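Local structure of putative Lipoprotein (Shewanella oneidensis, 3U24) at residues D283-K288 / R303-K308; E277-T282 / S296-A301; A147-I152 / S183-D188; Q179-V184 / K215-H220. The protein is of unknown function but, as a calcium- and zinc-binding putative lipoprotein of the DUF885 family, may be related to the metallopeptidases of the Peptidase_MA clan. All coordinates share one frame; numbering follows the deposited sequence.

Contact 1 of 4, residues D283-K288 / R303-K308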
loop_
_atom_site.group_PDB
_atom_site.type_symbol
_atom_site.label_atom_id
_atom_site.label_comp_id
_atom_site.label_asym_id
_atom_site.label_seq_id
_atom_site.Cartn_x
_atom_site.Cartn_y
_atom_site.Cartn_z
ATOM N N ASP A 283 0.891 23.567 26.343
ATOM C CA ASP A 283 1.088 24.463 27.490
ATOM C C ASP A 283 1.792 25.775 27.096
ATOM O O ASP A 283 1.365 26.824 27.501
ATOM C CB ASP A 283 1.885 23.775 28.646
ATOM C CG ASP A 283 1.094 22.625 29.364
ATOM O OD1 ASP A 283 -0.148 22.507 29.192
ATOM O OD2 ASP A 283 1.735 21.823 30.110
ATOM N N LYS A 284 2.863 25.702 26.303
ATOM C CA LYS A 284 3.640 26.883 25.916
ATOM C C LYS A 284 2.880 27.751 24.905
ATOM O O LYS A 284 2.907 28.977 24.979
ATOM C CB LYS A 284 5.005 26.479 25.355
ATOM N N LEU A 285 2.159 27.131 23.983
ATOM C CA LEU A 285 1.496 27.895 22.925
ATOM C C LEU A 285 0.118 28.419 23.304
ATOM O O LEU A 285 -0.357 29.372 22.699
ATOM C CB LEU A 285 1.356 27.035 21.679
ATOM C CG LEU A 285 2.603 26.845 20.816
ATOM C CD1 LEU A 285 2.285 25.832 19.717
ATOM C CD2 LEU A 285 3.047 28.184 20.244
ATOM N N TRP A 286 -0.535 27.819 24.294
ATOM C CA TRP A 286 -1.928 28.172 24.613
ATOM C C TRP A 286 -2.242 29.660 24.714
ATOM O O TRP A 286 -3.181 30.144 24.054
ATOM C CB TRP A 286 -2.396 27.467 25.886
ATOM C CG TRP A 286 -3.869 27.597 26.045
ATOM C CD1 TRP A 286 -4.560 28.585 26.744
ATOM C CD2 TRP A 286 -4.904 26.774 25.415
ATOM N NE1 TRP A 286 -5.904 28.402 26.615
ATOM C CE2 TRP A 286 -6.178 27.337 25.830
ATOM C CE3 TRP A 286 -4.899 25.670 24.610
ATOM C CZ2 TRP A 286 -7.375 26.791 25.441
ATOM C CZ3 TRP A 286 -6.116 25.132 24.206
ATOM C CH2 TRP A 286 -7.322 25.675 24.622
ATOM N N PRO A 287 -1.474 30.410 25.524
ATOM C CA PRO A 287 -1.851 31.811 25.635
ATOM C C PRO A 287 -1.643 32.575 24.344
ATOM O O PRO A 287 -2.243 33.636 24.177
ATOM C CB PRO A 287 -0.940 32.364 26.752
ATOM C CG PRO A 287 0.169 31.386 26.884
ATOM C CD PRO A 287 -0.348 30.057 26.411
ATOM N N LYS A 288 -0.823 32.045 23.436
ATOM C CA LYS A 288 -0.542 32.743 22.199
ATOM C C LYS A 288 -1.759 32.724 21.258
ATOM O O LYS A 288 -1.905 33.623 20.446
ATOM C CB LYS A 288 0.733 32.182 21.551
ATOM C CG LYS A 288 1.027 32.678 20.140
ATOM C CD LYS A 288 2.304 32.040 19.591
ATOM C CE LYS A 288 2.669 32.553 18.202
ATOM N NZ LYS A 288 3.918 31.913 17.707
ATOM N N ARG A 303 -6.405 18.968 21.431
ATOM C CA ARG A 303 -7.396 18.900 20.349
ATOM C C ARG A 303 -7.887 20.294 19.951
ATOM O O ARG A 303 -8.049 20.581 18.773
ATOM C CB ARG A 303 -8.577 17.981 20.746
ATOM C CG ARG A 303 -9.706 17.842 19.706
ATOM C CD ARG A 303 -9.184 17.266 18.368
ATOM N NE ARG A 303 -10.215 17.133 17.313
ATOM C CZ ARG A 303 -10.889 16.016 16.988
ATOM N NH1 ARG A 303 -10.693 14.851 17.616
ATOM N NH2 ARG A 303 -11.787 16.070 16.003
ATOM N N GLN A 304 -8.042 21.179 20.923
ATOM C CA GLN A 304 -8.556 22.501 20.638
ATOM C C GLN A 304 -7.511 23.392 20.003
ATOM O O GLN A 304 -7.811 24.142 19.076
ATOM C CB GLN A 304 -9.175 23.147 21.908
ATOM C CG GLN A 304 -10.569 22.592 22.220
ATOM C CD GLN A 304 -11.171 23.090 23.536
ATOM O OE1 GLN A 304 -10.665 24.027 24.164
ATOM N NE2 GLN A 304 -12.264 22.450 23.960
ATOM N N LEU A 305 -6.287 23.334 20.510
ATOM C CA LEU A 305 -5.196 24.064 19.888
ATOM C C LEU A 305 -5.007 23.561 18.477
ATOM O O LEU A 305 -4.914 24.328 17.563
ATOM C CB LEU A 305 -3.892 23.913 20.683
ATOM C CG LEU A 305 -2.640 24.639 20.160
ATOM C CD1 LEU A 305 -2.921 26.114 19.877
ATOM C CD2 LEU A 305 -1.516 24.485 21.155
ATOM N N ILE A 306 -5.005 22.267 18.274
ATOM C CA ILE A 306 -4.816 21.747 16.910
ATOM C C ILE A 306 -5.925 22.242 15.992
ATOM O O ILE A 306 -5.650 22.677 14.873
ATOM C CB ILE A 306 -4.754 20.199 16.895
ATOM C CG1 ILE A 306 -3.400 19.722 17.462
ATOM C CG2 ILE A 306 -4.952 19.607 15.475
ATOM C CD1 ILE A 306 -3.326 18.208 17.621
ATOM N N ASP A 307 -7.182 22.200 16.453
ATOM C CA ASP A 307 -8.322 22.633 15.589
ATOM C C ASP A 307 -8.183 24.105 15.158
ATOM O O ASP A 307 -8.522 24.478 14.038
ATOM C CB ASP A 307 -9.694 22.436 16.279
ATOM C CG ASP A 307 -10.126 20.952 16.379
ATOM O OD1 ASP A 307 -9.580 20.089 15.603
ATOM O OD2 ASP A 307 -11.009 20.677 17.263
ATOM N N LYS A 308 -7.675 24.908 16.071
ATOM C CA LYS A 308 -7.421 26.311 15.829
ATOM C C LYS A 308 -6.259 26.565 14.854
ATOM O O LYS A 308 -6.358 27.414 13.960
ATOM C CB LYS A 308 -7.093 26.976 17.169
ATOM C CG LYS A 308 -6.654 28.446 17.112
ATOM C CD LYS A 308 -7.684 29.394 16.530
ATOM C CE LYS A 308 -7.361 30.829 16.948
ATOM N NZ LYS A 308 -8.013 31.825 16.070
#
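The crossing of two consecutive alpha helices, 260-289 and 298-309, is packed here by Leu-285 and Trp-286 against Gln-304 and Leu-305. The axes of the short segments pass 10.7 Å apart with their N-to-C directions 53° from each other, nearer parallel than antiparallel, and no hydrogen bond spans the gap. Leucine meets leucine where Leu-285 CB rests 3.9 Å from Leu-305 CD2. Trp-286 extends with CG anti to its own amide nitrogen (chi1 -168°), which carries the six-membered part of the indole across to the second helix. There CZ3 lies 4.3 Å from Leu-305 CB. The indole and the Gln-304 amide are inclined by 38°, which excludes a parallel stack. At the far end the ring is pinned by NE1, bonded to Thr-292 O in the connecting loop, and by stacking on Phe-290; helix 459-485 reaches the two leucines through Pro-459 and Leu-463. Pro-287 has no N-H to give to the preceding turn, in keeping with the kink of the first helix, and Lys-288 N bonds instead to Leu-285 O at 2.8 Å. Gln-304, partly exposed, sets OE1 at the indole edge, near the ring plane, 3.8 Å from Trp-286 CH2.

Contact 2 of 4, residues E277-T282 / S296-A301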
loop_
_atom_site.group_PDB
_atom_site.type_symbol
_atom_site.label_atom_id
_atom_site.label_comp_id
_atom_site.label_asym_id
_atom_site.label_seq_id
_atom_site.Cartn_x
_atom_site.Cartn_y
_atom_site.Cartn_z
ATOM N N GLU A 277 4.941 15.026 24.719
ATOM C CA GLU A 277 5.564 16.168 24.053
ATOM C C GLU A 277 4.527 17.168 23.532
ATOM O O GLU A 277 4.706 18.386 23.676
ATOM C CB GLU A 277 6.470 15.730 22.918
ATOM C CG GLU A 277 7.677 14.952 23.443
ATOM C CD GLU A 277 8.469 15.731 24.474
ATOM O OE1 GLU A 277 8.987 16.800 24.106
ATOM O OE2 GLU A 277 8.529 15.298 25.655
HETATM N N MSE A 278 3.451 16.656 22.947
HETATM C CA MSE A 278 2.356 17.515 22.520
HETATM C C MSE A 278 1.738 18.327 23.674
HETATM O O MSE A 278 1.369 19.490 23.464
HETATM C CB MSE A 278 1.260 16.704 21.841
HETATM C CG MSE A 278 1.675 16.131 20.513
HETATM SE SE MSE A 278 0.338 14.893 19.851
HETATM C CE MSE A 278 -0.744 16.221 18.843
ATOM N N ALA A 279 1.612 17.716 24.855
ATOM C CA ALA A 279 1.068 18.404 26.017
ATOM C C ALA A 279 1.970 19.574 26.413
ATOM O O ALA A 279 1.476 20.659 26.678
ATOM C CB ALA A 279 0.854 17.448 27.192
ATOM N N LYS A 280 3.278 19.365 26.391
ATOM C CA LYS A 280 4.244 20.431 26.682
ATOM C C LYS A 280 4.149 21.554 25.691
ATOM O O LYS A 280 4.164 22.697 26.079
ATOM C CB LYS A 280 5.674 19.908 26.656
ATOM C CG LYS A 280 6.024 19.053 27.868
ATOM C CD LYS A 280 7.406 18.397 27.732
ATOM C CE LYS A 280 7.593 17.276 28.768
ATOM N NZ LYS A 280 8.112 16.011 28.145
ATOM N N ILE A 281 4.047 21.239 24.401
ATOM C CA ILE A 281 3.976 22.298 23.425
ATOM C C ILE A 281 2.698 23.081 23.636
ATOM O O ILE A 281 2.693 24.327 23.525
ATOM C CB ILE A 281 4.082 21.805 21.975
ATOM C CG1 ILE A 281 5.447 21.137 21.763
ATOM C CG2 ILE A 281 3.919 22.968 21.002
ATOM C CD1 ILE A 281 5.589 20.356 20.468
ATOM N N THR A 282 1.625 22.367 23.961
ATOM C CA THR A 282 0.326 22.979 24.037
ATOM C C THR A 282 0.323 23.963 25.195
ATOM O O THR A 282 -0.127 25.076 25.018
ATOM C CB THR A 282 -0.771 21.905 24.098
ATOM O OG1 THR A 282 -0.774 21.218 22.838
ATOM C CG2 THR A 282 -2.164 22.485 24.348
ATOM N N SER A 296 -8.084 21.539 31.789
ATOM C CA SER A 296 -7.149 20.724 32.554
ATOM C C SER A 296 -6.862 19.376 31.918
ATOM O O SER A 296 -5.755 18.865 32.052
ATOM C CB SER A 296 -7.640 20.523 33.984
ATOM O OG SER A 296 -6.843 21.310 34.840
ATOM N N ASP A 297 -7.853 18.784 31.257
ATOM C CA ASP A 297 -7.585 17.583 30.486
ATOM C C ASP A 297 -6.713 17.963 29.261
ATOM O O ASP A 297 -7.192 18.564 28.301
ATOM C CB ASP A 297 -8.875 16.879 30.058
ATOM C CG ASP A 297 -8.604 15.584 29.285
ATOM O OD1 ASP A 297 -7.516 15.439 28.673
ATOM O OD2 ASP A 297 -9.478 14.692 29.282
ATOM N N ASN A 298 -5.434 17.607 29.338
ATOM C CA ASN A 298 -4.477 17.825 28.276
ATOM C C ASN A 298 -5.008 17.483 26.889
ATOM O O ASN A 298 -4.768 18.214 25.951
ATOM C CB ASN A 298 -3.213 16.994 28.521
ATOM C CG ASN A 298 -2.246 17.620 29.526
ATOM O OD1 ASN A 298 -2.311 18.805 29.855
ATOM N ND2 ASN A 298 -1.307 16.802 29.999
ATOM N N LYS A 299 -5.715 16.369 26.766
ATOM C CA LYS A 299 -6.157 15.888 25.468
ATOM C C LYS A 299 -7.237 16.765 24.816
ATOM O O LYS A 299 -7.280 16.868 23.586
ATOM C CB LYS A 299 -6.588 14.418 25.544
ATOM C CG LYS A 299 -5.385 13.462 25.596
ATOM C CD LYS A 299 -5.776 11.987 25.694
ATOM C CE LYS A 299 -4.561 11.099 25.930
ATOM N NZ LYS A 299 -4.922 9.749 26.473
ATOM N N ILE A 300 -8.093 17.386 25.623
ATOM C CA ILE A 300 -9.069 18.346 25.115
ATOM C C ILE A 300 -8.317 19.612 24.699
ATOM O O ILE A 300 -8.554 20.156 23.625
ATOM C CB ILE A 300 -10.161 18.708 26.171
ATOM C CG1 ILE A 300 -11.042 17.495 26.518
ATOM C CG2 ILE A 300 -11.055 19.841 25.684
ATOM C CD1 ILE A 300 -12.232 17.826 27.434
ATOM N N ALA A 301 -7.428 20.090 25.567
ATOM C CA ALA A 301 -6.545 21.210 25.240
ATOM C C ALA A 301 -5.774 20.999 23.925
ATOM O O ALA A 301 -5.763 21.867 23.043
ATOM C CB ALA A 301 -5.564 21.427 26.375
#
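Van der Waals contact alone joins Ala-279 to Asn-298 and Thr-282 to Ala-301. Ala-279 CB lies 3.6 Å from Asn-298 ND2, so a methyl group abuts the nitrogen end of the amide, while Thr-282 CG2 approaches Ala-301 CB at 4.1 Å and Ala-301 O at 3.9 Å. The hydrogen bonds stay within each segment. Thr-282 holds its methyl anti to the backbone nitrogen, and this same rotamer (chi1 -67°) turns OG1 back along the helix to donate to Met-278 O at 2.8 Å; Thr-282 N reaches that oxygen from the other face of the carbonyl plane. A valine in place of Thr-282 would probably leave Met-278 O with the backbone donor but without the hydroxyl bond that fixes this rotamer. Asp-297 is the N-cap of helix 298-309: its OD1 accepts from Lys-299 N at 2.8 Å, met on the anti side and 26° out of the carboxylate plane. Lys-280 NZ bridges to Glu-277 OE2 at 2.6 Å, and Lys-299 pairs with Glu-499. The contact docks the first turn of helix 298-309 on helix 260-289, whose selenomethionine Met-278 packs on Ile-302 and on Tyr-466 and Leu-470 of helix 459-485.

Contact 3 of 4, residues A147-I152 / S183-D188. With EDO (1,2-ethanediol), chain Y; EDO (1,2-ethanediol), chain P.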
loop_
_atom_site.group_PDB
_atom_site.type_symbol
_atom_site.label_atom_id
_atom_site.label_comp_id
_atom_site.label_asym_id
_atom_site.label_seq_id
_atom_site.Cartn_x
_atom_site.Cartn_y
_atom_site.Cartn_z
ATOM N N ALA A 147 -11.894 -14.278 -25.532
ATOM C CA ALA A 147 -11.399 -15.563 -25.040
ATOM C C ALA A 147 -11.541 -15.662 -23.525
ATOM O O ALA A 147 -11.905 -16.720 -22.979
ATOM C CB ALA A 147 -9.920 -15.818 -25.487
ATOM N N ARG A 148 -11.276 -14.565 -22.830
ATOM C CA ARG A 148 -11.300 -14.585 -21.365
ATOM C C ARG A 148 -12.707 -14.804 -20.778
ATOM O O ARG A 148 -12.856 -15.270 -19.647
ATOM C CB ARG A 148 -10.648 -13.297 -20.827
ATOM C CG ARG A 148 -10.296 -13.272 -19.340
ATOM C CD ARG A 148 -9.795 -11.891 -18.888
ATOM N NE ARG A 148 -9.327 -11.930 -17.510
ATOM C CZ ARG A 148 -8.088 -12.290 -17.165
ATOM N NH1 ARG A 148 -7.166 -12.586 -18.106
ATOM N NH2 ARG A 148 -7.756 -12.340 -15.877
HETATM N N MSE A 149 -13.739 -14.422 -21.532
HETATM C CA MSE A 149 -15.124 -14.653 -21.108
HETATM C C MSE A 149 -15.563 -16.143 -21.067
HETATM O O MSE A 149 -16.493 -16.483 -20.304
HETATM C CB MSE A 149 -16.113 -13.841 -21.971
HETATM C CG MSE A 149 -16.083 -12.346 -21.691
HETATM SE SE MSE A 149 -17.549 -11.410 -22.610
HETATM C CE MSE A 149 -17.045 -11.882 -24.449
ATOM N N GLU A 150 -14.883 -16.996 -21.849
ATOM C CA GLU A 150 -15.251 -18.416 -22.015
ATOM C C GLU A 150 -15.569 -19.049 -20.695
ATOM O O GLU A 150 -16.656 -19.589 -20.525
ATOM C CB GLU A 150 -14.127 -19.257 -22.636
ATOM C CG GLU A 150 -14.138 -19.381 -24.165
ATOM C CD GLU A 150 -12.850 -20.009 -24.758
ATOM O OE1 GLU A 150 -11.771 -19.312 -24.781
ATOM O OE2 GLU A 150 -12.942 -21.187 -25.223
ATOM N N ASN A 151 -14.635 -18.936 -19.757
ATOM C CA ASN A 151 -14.735 -19.621 -18.457
ATOM C C ASN A 151 -15.283 -18.839 -17.262
ATOM O O ASN A 151 -15.133 -19.265 -16.130
ATOM C CB ASN A 151 -13.392 -20.302 -18.138
ATOM C CG ASN A 151 -13.143 -21.474 -19.087
ATOM O OD1 ASN A 151 -14.081 -22.235 -19.374
ATOM N ND2 ASN A 151 -11.966 -21.551 -19.669
ATOM N N ILE A 152 -16.001 -17.770 -17.519
ATOM C CA ILE A 152 -16.614 -17.046 -16.424
ATOM C C ILE A 152 -17.585 -17.902 -15.590
ATOM O O ILE A 152 -17.563 -17.798 -14.366
ATOM C CB ILE A 152 -17.263 -15.704 -16.877
ATOM C CG1 ILE A 152 -16.149 -14.704 -17.203
ATOM C CG2 ILE A 152 -18.218 -15.153 -15.814
ATOM C CD1 ILE A 152 -16.578 -13.408 -17.860
ATOM N N SER A 183 -19.935 -2.286 -14.490
ATOM C CA SER A 183 -19.361 -1.094 -15.076
ATOM C C SER A 183 -18.243 -1.471 -16.103
ATOM O O SER A 183 -17.755 -0.624 -16.828
ATOM C CB SER A 183 -18.849 -0.187 -13.983
ATOM O OG SER A 183 -17.683 -0.747 -13.480
ATOM N N VAL A 184 -17.864 -2.747 -16.144
ATOM C CA VAL A 184 -16.926 -3.281 -17.126
ATOM C C VAL A 184 -17.737 -4.031 -18.185
ATOM O O VAL A 184 -17.603 -3.761 -19.381
ATOM C CB VAL A 184 -15.903 -4.222 -16.439
ATOM C CG1 VAL A 184 -14.981 -4.890 -17.460
ATOM C CG2 VAL A 184 -15.096 -3.467 -15.373
ATOM N N PHE A 185 -18.608 -4.951 -17.752
ATOM C CA PHE A 185 -19.499 -5.670 -18.657
ATOM C C PHE A 185 -20.735 -4.813 -18.963
ATOM O O PHE A 185 -21.844 -5.121 -18.529
ATOM C CB PHE A 185 -19.858 -7.074 -18.129
ATOM C CG PHE A 185 -18.668 -7.989 -18.044
ATOM C CD1 PHE A 185 -18.205 -8.643 -19.170
ATOM C CD2 PHE A 185 -17.941 -8.119 -16.873
ATOM C CE1 PHE A 185 -17.064 -9.459 -19.110
ATOM C CE2 PHE A 185 -16.797 -8.909 -16.811
ATOM C CZ PHE A 185 -16.350 -9.575 -17.929
ATOM N N SER A 186 -20.496 -3.750 -19.752
ATOM C CA SER A 186 -21.438 -2.655 -19.976
ATOM C C SER A 186 -21.918 -2.516 -21.425
ATOM O O SER A 186 -21.319 -3.060 -22.389
ATOM C CB SER A 186 -20.735 -1.352 -19.616
ATOM O OG SER A 186 -19.710 -1.074 -20.582
ATOM N N ASP A 187 -22.970 -1.715 -21.581
ATOM C CA ASP A 187 -23.464 -1.284 -22.909
ATOM C C ASP A 187 -22.332 -0.649 -23.719
ATOM O O ASP A 187 -22.246 -0.873 -24.928
ATOM C CB ASP A 187 -24.621 -0.265 -22.788
ATOM C CG ASP A 187 -26.019 -0.918 -22.686
ATOM O OD1 ASP A 187 -26.188 -2.139 -22.962
ATOM O OD2 ASP A 187 -26.985 -0.177 -22.349
ATOM N N ASP A 188 -21.494 0.148 -23.060
ATOM C CA ASP A 188 -20.329 0.740 -23.698
ATOM C C ASP A 188 -19.307 -0.296 -24.258
ATOM O O ASP A 188 -18.773 -0.115 -25.350
ATOM C CB ASP A 188 -19.641 1.712 -22.744
ATOM C CG ASP A 188 -20.460 3.012 -22.498
ATOM O OD1 ASP A 188 -21.455 3.334 -23.234
ATOM O OD2 ASP A 188 -20.094 3.733 -21.525
HETATM C C1 EDO Y . -16.798 -23.120 -20.358
HETATM O O1 EDO Y . -17.281 -21.906 -20.968
HETATM C C2 EDO Y . -16.959 -23.219 -18.825
HETATM O O2 EDO Y . -17.442 -22.019 -18.172
HETATM C C1 EDO P . -8.787 -11.111 -11.643
HETATM O O1 EDO P . -9.996 -10.350 -11.808
HETATM C C2 EDO P . -9.001 -12.629 -11.815
HETATM O O2 EDO P . -9.192 -12.914 -13.200
#
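Met-149 and Phe-185 run past each other in opposite directions, so the selenomethionine lies alongside the rim of the phenyl ring. Its CG is 4.0 Å from Phe-185 CE1, and SE stands 5.3 Å from the centroid of the Phe-185 ring, 80° off the ring normal. That places the selenium at the edge, a Met-aromatic contact without overlap of the face. Ile-152 and Phe-185 point at each other, Ile-152 CD1 3.8 Å from Phe-185 CZ and oblique to the ring. Met-149 and Ile-152 are the first and last residues of a type I beta turn, closed by Ile-152 N to Met-149 O at 3.1 Å, which brings both side chains to the same ring; the turn leads from helix 138-148 to helix 152-162. Phe-185, its CG anti to the carbonyl carbon (chi1 -65°), presents CE1 and CZ to both from the centre of an inverse gamma turn. Phe-127 meets the ring edge-to-face and Phe-210 of helix 200-234 also touches it. Next to the turn, Arg-148 NH2 donates at 3.1 Å to O2 of a 1,2-ethanediol, probably from the crystallisation liquor, as well as to Thr-42 OG1, while NH1 holds Asp-53 O.

Contact 4 of 4, residues Q179-V184 / K215-H220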
loop_
_atom_site.group_PDB
_atom_site.type_symbol
_atom_site.label_atom_id
_atom_site.label_comp_id
_atom_site.label_asym_id
_atom_site.label_seq_id
_atom_site.Cartn_x
_atom_site.Cartn_y
_atom_site.Cartn_z
ATOM N N GLN A 179 -21.064 -6.584 -8.053
ATOM C CA GLN A 179 -22.051 -5.657 -8.681
ATOM C C GLN A 179 -21.336 -4.659 -9.569
ATOM O O GLN A 179 -21.834 -4.309 -10.599
ATOM C CB GLN A 179 -22.899 -4.901 -7.652
ATOM C CG GLN A 179 -24.017 -5.753 -7.093
ATOM C CD GLN A 179 -24.757 -5.148 -5.873
ATOM O OE1 GLN A 179 -24.244 -4.239 -5.155
ATOM N NE2 GLN A 179 -25.975 -5.670 -5.625
ATOM N N GLY A 180 -20.159 -4.215 -9.156
ATOM C CA GLY A 180 -19.337 -3.308 -9.956
ATOM C C GLY A 180 -18.821 -3.949 -11.230
ATOM O O GLY A 180 -18.390 -3.244 -12.139
ATOM N N ALA A 181 -18.880 -5.280 -11.339
ATOM C CA ALA A 181 -18.470 -5.931 -12.595
ATOM C C ALA A 181 -19.237 -5.351 -13.810
ATOM O O ALA A 181 -18.678 -5.298 -14.911
ATOM C CB ALA A 181 -18.612 -7.445 -12.537
ATOM N N PHE A 182 -20.476 -4.886 -13.603
ATOM C CA PHE A 182 -21.264 -4.321 -14.693
ATOM C C PHE A 182 -20.845 -2.952 -15.178
ATOM O O PHE A 182 -21.311 -2.515 -16.204
ATOM C CB PHE A 182 -22.755 -4.375 -14.385
ATOM C CG PHE A 182 -23.273 -5.775 -14.383
ATOM C CD1 PHE A 182 -23.332 -6.492 -15.568
ATOM C CD2 PHE A 182 -23.570 -6.421 -13.191
ATOM C CE1 PHE A 182 -23.763 -7.818 -15.575
ATOM C CE2 PHE A 182 -24.016 -7.721 -13.189
ATOM C CZ PHE A 182 -24.094 -8.439 -14.375
ATOM N N SER A 183 -19.935 -2.286 -14.490
ATOM C CA SER A 183 -19.361 -1.094 -15.076
ATOM C C SER A 183 -18.243 -1.471 -16.103
ATOM O O SER A 183 -17.755 -0.624 -16.828
ATOM C CB SER A 183 -18.849 -0.187 -13.983
ATOM O OG SER A 183 -17.683 -0.747 -13.480
ATOM N N VAL A 184 -17.864 -2.747 -16.144
ATOM C CA VAL A 184 -16.926 -3.281 -17.126
ATOM C C VAL A 184 -17.737 -4.031 -18.185
ATOM O O VAL A 184 -17.603 -3.761 -19.381
ATOM C CB VAL A 184 -15.903 -4.222 -16.439
ATOM C CG1 VAL A 184 -14.981 -4.890 -17.460
ATOM C CG2 VAL A 184 -15.096 -3.467 -15.373
ATOM N N LYS A 215 -25.329 -13.432 -17.220
ATOM C CA LYS A 215 -26.165 -14.368 -16.490
ATOM C C LYS A 215 -25.395 -15.001 -15.297
ATOM O O LYS A 215 -25.894 -15.010 -14.194
ATOM C CB LYS A 215 -26.658 -15.438 -17.454
ATOM C CG LYS A 215 -27.508 -16.540 -16.849
ATOM C CD LYS A 215 -27.870 -17.622 -17.888
ATOM C CE LYS A 215 -28.902 -18.610 -17.349
ATOM N NZ LYS A 215 -30.146 -17.871 -16.952
ATOM N N ALA A 216 -24.183 -15.499 -15.538
ATOM C CA ALA A 216 -23.397 -16.127 -14.500
ATOM C C ALA A 216 -23.039 -15.149 -13.371
ATOM O O ALA A 216 -23.031 -15.529 -12.221
ATOM C CB ALA A 216 -22.126 -16.760 -15.075
ATOM N N ILE A 217 -22.729 -13.905 -13.719
ATOM C CA ILE A 217 -22.344 -12.925 -12.713
ATOM C C ILE A 217 -23.576 -12.623 -11.882
ATOM O O ILE A 217 -23.485 -12.708 -10.685
ATOM C CB ILE A 217 -21.718 -11.652 -13.302
ATOM C CG1 ILE A 217 -20.388 -12.002 -14.001
ATOM C CG2 ILE A 217 -21.492 -10.595 -12.211
ATOM C CD1 ILE A 217 -19.789 -10.921 -14.852
ATOM N N ASN A 218 -24.721 -12.359 -12.522
ATOM C CA ASN A 218 -25.938 -12.088 -11.807
ATOM C C ASN A 218 -26.371 -13.241 -10.916
ATOM O O ASN A 218 -26.802 -13.000 -9.807
ATOM C CB ASN A 218 -27.074 -11.711 -12.743
ATOM C CG ASN A 218 -27.013 -10.260 -13.191
ATOM O OD1 ASN A 218 -27.266 -9.970 -14.370
ATOM N ND2 ASN A 218 -26.705 -9.338 -12.268
ATOM N N GLU A 219 -26.255 -14.481 -11.387
ATOM C CA GLU A 219 -26.581 -15.638 -10.547
ATOM C C GLU A 219 -25.610 -15.760 -9.379
ATOM O O GLU A 219 -25.998 -16.089 -8.301
ATOM C CB GLU A 219 -26.626 -16.956 -11.349
ATOM C CG GLU A 219 -27.811 -17.003 -12.319
ATOM C CD GLU A 219 -27.771 -18.191 -13.296
ATOM O OE1 GLU A 219 -26.723 -18.891 -13.395
ATOM O OE2 GLU A 219 -28.818 -18.412 -13.966
ATOM N N HIS A 220 -24.346 -15.468 -9.595
ATOM C CA HIS A 220 -23.416 -15.458 -8.467
ATOM C C HIS A 220 -23.756 -14.381 -7.444
ATOM O O HIS A 220 -23.677 -14.618 -6.255
ATOM C CB HIS A 220 -21.996 -15.351 -8.932
ATOM C CG HIS A 220 -20.986 -15.484 -7.821
ATOM N ND1 HIS A 220 -20.660 -16.674 -7.266
ATOM C CD2 HIS A 220 -20.221 -14.535 -7.186
ATOM C CE1 HIS A 220 -19.753 -16.466 -6.310
ATOM N NE2 HIS A 220 -19.480 -15.166 -6.270
#
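Phe-182 meets Asn-218 because in both residues CG stands anti to the carbonyl carbon, with chi1 at -69° for Phe-182 and -80° for Asn-218, which swings ring and amide toward each other from backbones that do not aim them directly across. The two planes end 22° apart. Asn-218 ND2 lies 3.3 Å from Phe-182 CE2, and OD1 of the same amide is 3.5 Å from Phe-182 CZ, so both amide branches lie along the outer end of the ring. No hydrogen bond spans the two segments. Next to the amide is an apolar contact: the CG2 branch of Ile-217 is 3.9 Å from Phe-182 CE2 and 4.3 Å from Ala-181 CB, and thus touches two successive residues of the loop. A serine in place of Phe-182 would probably strip the cover from Ile-217 CG2 and leave the Asn-218 amide without the surface it lies along.

The loop itself is compact. Gly-180 O accepts from Ser-183 OG at 2.9 Å, in the carbonyl plane, and from Ser-183 N at 3.0 Å, while Val-184 N bonds to Ala-181 O at 2.9 Å. Residues 180-183 have helical backbone angles without the regular helix bonds; the bonds reach back three residues instead. The loop, between helices 168-179 and 187-195, is wedged between helix 200-234, where Phe-182 also touches Ser-214 and Ile-221, and helix 124-131, where Ala-181 packs on Ala-124 and Val-184 on Phe-127; Ile-217 continues the layer to Tyr-156 of helix 152-162.

Overall arrangement
The four contacts form two clusters in one largely helical chain. Contacts 3 and 4 come first in sequence, with centres about 9 Å apart; they share Ser-183 and Val-184 and touch through Phe-185 CD2 and Ile-217 CD1, 3.9 Å apart. Contacts 1 and 2 follow, centred about 8 Å apart, both between helix 260-289 and helix 298-309, their segments alternating along the chain; Leu-305 CD2 lies 3.7 Å from Thr-282 CA. Centres of the two clusters are 52 to 56 Å apart, and contact 3 lies on the opposite side of the chain's centre from contacts 1 and 2. Each pair is therefore one continuous local patch of packing, and the two patches do not touch, their nearest atoms being at least about 32 Å apart.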